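Local coordinates for PTS-dependent dihydroxyacetone kinase, ADP-binding subunit DhaL (Lactococcus lactis subsp. lactis, PDB 3CR3), which binds ADP with magnesium ions, takes up a phosphoryl group from DhaM to form bound ATP, and passes it to dihydroxyacetone held on DhaK, at residues 7-10 against 11-15; 17-20 against 21-24. One frame throughout, in Å; residues are numbered along the deposited sequence.

Interaction 1. Residues 7-10 against 11-15; sequences TIEW and LGKFN
Thr7 and Leu11, one helical turn apart on helix 4-20, lie side by side and point the same way, CG2 of Thr7 meeting CD1 of Leu11 at 4.0 Å. OG1 of Thr7 sits beside the backbone N (chi1 -59°), which puts CG2 opposite that nitrogen and turned to the leucine, while the hydroxyl is hydrogen-bonded to the carbonyl of Thr3. A beta-branched threonine thus serves a buried place twice, with an apolar branch for packing and a polar one satisfied by a carbonyl just ahead of the helix. Two residues further along, Glu9 and Lys13 also run alongside each other, but their charged atoms stay apart: OE2 of Glu9 touches CE of Lys13 at 3.8 Å, while NZ of Lys13 is 4.9 Å from that oxygen. The bend at the end of the lysine (chi4 -63°) turns its nitrogen away from the carboxylate, and any attraction is probably modest.

Beneath these pairs runs regular alpha-helical i to i+4 bonding, from Leu11 N to Thr7 O at 3.0 Å through to Phe14 N to Trp10 O at 2.9 Å. Gly12, partly exposed, adds no side chain and takes part through its N, bonded to Ile8 O. Outward, Trp10 and Phe14 both reach Leu183 of helix 175-191: the indole NE1 donates to its carbonyl, and the phenyl ring packs on its side chain. Phe14 also meets Met41 and Met45 of helix 37-54, while Thr7, Trp10 and Leu11 face helix 60-74. The chemistry is that of an amphipathic helix, its buried polar groups satisfied and its charged side chains, Glu9 and Lys13, lying toward solvent.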
# COMPACT_ATOMS: atom_id res chain seq x y z
N THR A 7 -25.39 -5.44 36.38
CA THR A 7 -24.74 -5.23 35.08
C THR A 7 -24.21 -3.81 34.99
O THR A 7 -23.05 -3.60 34.63
CB THR A 7 -25.65 -5.57 33.88
OG1 THR A 7 -26.07 -6.93 33.97
CG2 THR A 7 -24.90 -5.39 32.56
N ILE A 8 -25.04 -2.83 35.34
CA ILE A 8 -24.59 -1.44 35.35
C ILE A 8 -23.47 -1.22 36.38
O ILE A 8 -22.51 -0.49 36.12
CB ILE A 8 -25.76 -0.45 35.52
CG1 ILE A 8 -26.54 -0.35 34.20
CG2 ILE A 8 -25.25 0.93 35.94
CD1 ILE A 8 -27.92 0.29 34.31
N GLU A 9 -23.60 -1.86 37.54
CA GLU A 9 -22.55 -1.86 38.54
C GLU A 9 -21.24 -2.42 37.95
O GLU A 9 -20.18 -1.83 38.13
CB GLU A 9 -22.96 -2.68 39.77
CG GLU A 9 -21.92 -2.66 40.91
CD GLU A 9 -22.24 -3.63 42.05
OE1 GLU A 9 -23.22 -4.41 41.93
OE2 GLU A 9 -21.51 -3.61 43.07
N TRP A 10 -21.35 -3.55 37.25
CA TRP A 10 -20.18 -4.28 36.73
C TRP A 10 -19.42 -3.42 35.73
O TRP A 10 -18.20 -3.22 35.86
CB TRP A 10 -20.59 -5.66 36.15
CG TRP A 10 -19.61 -6.30 35.18
CD1 TRP A 10 -18.24 -6.30 35.28
CD2 TRP A 10 -19.92 -7.02 33.97
NE1 TRP A 10 -17.69 -6.96 34.21
CE2 TRP A 10 -18.69 -7.41 33.39
CE3 TRP A 10 -21.12 -7.36 33.33
CZ2 TRP A 10 -18.63 -8.13 32.20
CZ3 TRP A 10 -21.05 -8.07 32.13
CH2 TRP A 10 -19.81 -8.46 31.58
N LEU A 11 -20.15 -2.86 34.78
CA LEU A 11 -19.56 -2.03 33.74
C LEU A 11 -18.93 -0.74 34.30
O LEU A 11 -17.94 -0.26 33.78
CB LEU A 11 -20.58 -1.73 32.63
CG LEU A 11 -20.93 -2.95 31.78
CD1 LEU A 11 -22.26 -2.77 31.05
CD2 LEU A 11 -19.81 -3.28 30.80
N GLY A 12 -19.52 -0.22 35.38
CA GLY A 12 -18.97 0.95 36.06
C GLY A 12 -17.62 0.64 36.68
O GLY A 12 -16.68 1.41 36.53
N LYS A 13 -17.54 -0.49 37.39
CA LYS A 13 -16.29 -0.97 37.97
C LYS A 13 -15.24 -1.27 36.91
O LYS A 13 -14.07 -1.00 37.12
CB LYS A 13 -16.51 -2.20 38.85
CG LYS A 13 -17.17 -1.90 40.18
CD LYS A 13 -17.27 -3.17 41.02
CE LYS A 13 -17.83 -2.87 42.40
NZ LYS A 13 -16.93 -1.95 43.17
N PHE A 14 -15.67 -1.86 35.79
CA PHE A 14 -14.80 -2.09 34.63
C PHE A 14 -14.27 -0.77 34.06
O PHE A 14 -13.06 -0.61 33.88
CB PHE A 14 -15.52 -2.91 33.56
CG PHE A 14 -14.73 -3.10 32.29
CD1 PHE A 14 -13.47 -3.72 32.31
CD2 PHE A 14 -15.23 -2.66 31.08
CE1 PHE A 14 -12.73 -3.88 31.14
CE2 PHE A 14 -14.51 -2.84 29.89
CZ PHE A 14 -13.26 -3.43 29.92
N ASN A 15 -15.16 0.19 33.79
CA ASN A 15 -14.73 1.53 33.38
C ASN A 15 -13.69 2.12 34.34
O ASN A 15 -12.72 2.73 33.89
CB ASN A 15 -15.92 2.48 33.26
CG ASN A 15 -15.52 3.88 32.81
OD1 ASN A 15 -14.80 4.06 31.84
ND2 ASN A 15 -16.01 4.89 33.54

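Interaction 2. Residues 17-20 against 21-24; sequences KIQE and NKAY
Asn21 folds its carboxamide back over the end of helix 4-20, toward the carbonyl of Lys17. CG lies anti to its own carbonyl carbon and beside the backbone N (chi1 -60°), which brings ND2 to 2.8 Å from Lys17 O. This donor comes in the carbonyl plane on a lone pair, although the bond is bent at the hydrogen (143°) and the oxygen lies somewhat out of the amide plane. The backbone N of Asn21 donates to the same oxygen at 3.0 Å from a position tilted off that plane, and two N-H groups of one residue thus grip one carbonyl.

Asn21 is the first residue to leave helical backbone angles and also stands at the N-cap position of helix 22-28, marking a kink between consecutive helices. Its carboxamide makes no capping bond to helix 22-28; an asparagine suits the place by spending its amide on the preceding helix. A water bridges the break, donating to Glu20 O and accepting from Ala23 N at 3.1 Å.

Gln19 and Lys22 pass at a slant: the glutamine chain is bent at chi2, its OE1 facing CD of Lys22 at 4.2 Å, while NE2 donates to Asn15 OD1 and to Ala42 O of helix 37-54. Lys22 places CG between its backbone N and carbonyl carbon (chi1 67°), 3.5 Å from Gln19 O.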
# COMPACT_ATOMS: atom_id res chain seq x y z
N LYS A 17 -11.52 0.44 36.40
CA LYS A 17 -10.26 -0.27 36.18
C LYS A 17 -9.57 0.21 34.90
O LYS A 17 -8.34 0.30 34.85
CB LYS A 17 -10.50 -1.77 36.07
CG LYS A 17 -10.85 -2.45 37.37
CD LYS A 17 -9.61 -2.66 38.22
CE LYS A 17 -9.90 -3.54 39.41
NZ LYS A 17 -8.62 -3.94 40.09
N ILE A 18 -10.37 0.49 33.88
CA ILE A 18 -9.88 0.94 32.58
C ILE A 18 -9.25 2.33 32.68
O ILE A 18 -8.13 2.55 32.22
CB ILE A 18 -11.00 0.92 31.50
CG1 ILE A 18 -11.32 -0.52 31.06
CG2 ILE A 18 -10.62 1.78 30.31
CD1 ILE A 18 -10.16 -1.28 30.44
N GLN A 19 -9.98 3.27 33.28
CA GLN A 19 -9.47 4.64 33.51
C GLN A 19 -8.23 4.66 34.40
O GLN A 19 -7.28 5.38 34.12
CB GLN A 19 -10.55 5.53 34.13
CG GLN A 19 -11.85 5.61 33.33
CD GLN A 19 -11.67 6.14 31.93
OE1 GLN A 19 -10.73 6.88 31.65
NE2 GLN A 19 -12.58 5.78 31.04
N GLU A 20 -8.25 3.86 35.46
CA GLU A 20 -7.12 3.76 36.38
C GLU A 20 -5.86 3.27 35.69
O GLU A 20 -4.77 3.82 35.90
CB GLU A 20 -7.46 2.86 37.58
CG GLU A 20 -8.42 3.50 38.62
CD GLU A 20 -8.75 2.58 39.79
OE1 GLU A 20 -8.43 1.37 39.72
OE2 GLU A 20 -9.35 3.07 40.78
N ASN A 21 -6.01 2.23 34.88
CA ASN A 21 -4.87 1.56 34.25
C ASN A 21 -4.64 1.89 32.78
O ASN A 21 -3.97 1.11 32.09
CB ASN A 21 -5.03 0.05 34.41
CG ASN A 21 -5.09 -0.37 35.84
OD1 ASN A 21 -4.08 -0.34 36.53
ND2 ASN A 21 -6.27 -0.79 36.30
N LYS A 22 -5.15 3.02 32.30
CA LYS A 22 -5.06 3.36 30.87
C LYS A 22 -3.65 3.56 30.33
O LYS A 22 -3.33 3.08 29.24
CB LYS A 22 -5.99 4.52 30.48
CG LYS A 22 -5.65 5.89 31.06
CD LYS A 22 -6.69 6.92 30.59
CE LYS A 22 -6.27 8.35 30.93
NZ LYS A 22 -7.40 9.31 30.65
N ALA A 23 -2.80 4.26 31.07
CA ALA A 23 -1.39 4.42 30.68
C ALA A 23 -0.73 3.04 30.58
O ALA A 23 0.01 2.79 29.65
CB ALA A 23 -0.64 5.31 31.67
N TYR A 24 -1.02 2.17 31.54
CA TYR A 24 -0.41 0.82 31.56
C TYR A 24 -0.81 -0.01 30.33
O TYR A 24 0.03 -0.63 29.69
CB TYR A 24 -0.70 0.09 32.88
CG TYR A 24 -0.09 -1.31 32.95
CD1 TYR A 24 1.29 -1.48 32.94
CD2 TYR A 24 -0.90 -2.43 33.01
CE1 TYR A 24 1.86 -2.76 33.00
CE2 TYR A 24 -0.34 -3.73 33.07
CZ TYR A 24 1.04 -3.88 33.05
OH TYR A 24 1.60 -5.13 33.12
O HOH W 1 -3.13 5.42 33.95

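Overall arrangement
Both contacts draw on helix 4-20, interaction 1 along its earlier turns and interaction 2 at its C-terminal end, where the chain passes into helix 22-28; their centres are 14 Å apart. Interaction 1 is partly buried, with apolar packing on its inner side and charged residues at its margin, whereas interaction 2 is a surface contact dominated by polar groups, a doubly used carbonyl and a bridging water. Helices 37-54 and 175-191 flank both, and helix 60-74 adds to the first. Both approach the nucleotide site indirectly: the side chains of Phe14 and Ile18 lie about 11 and 10 Å from bound ADP.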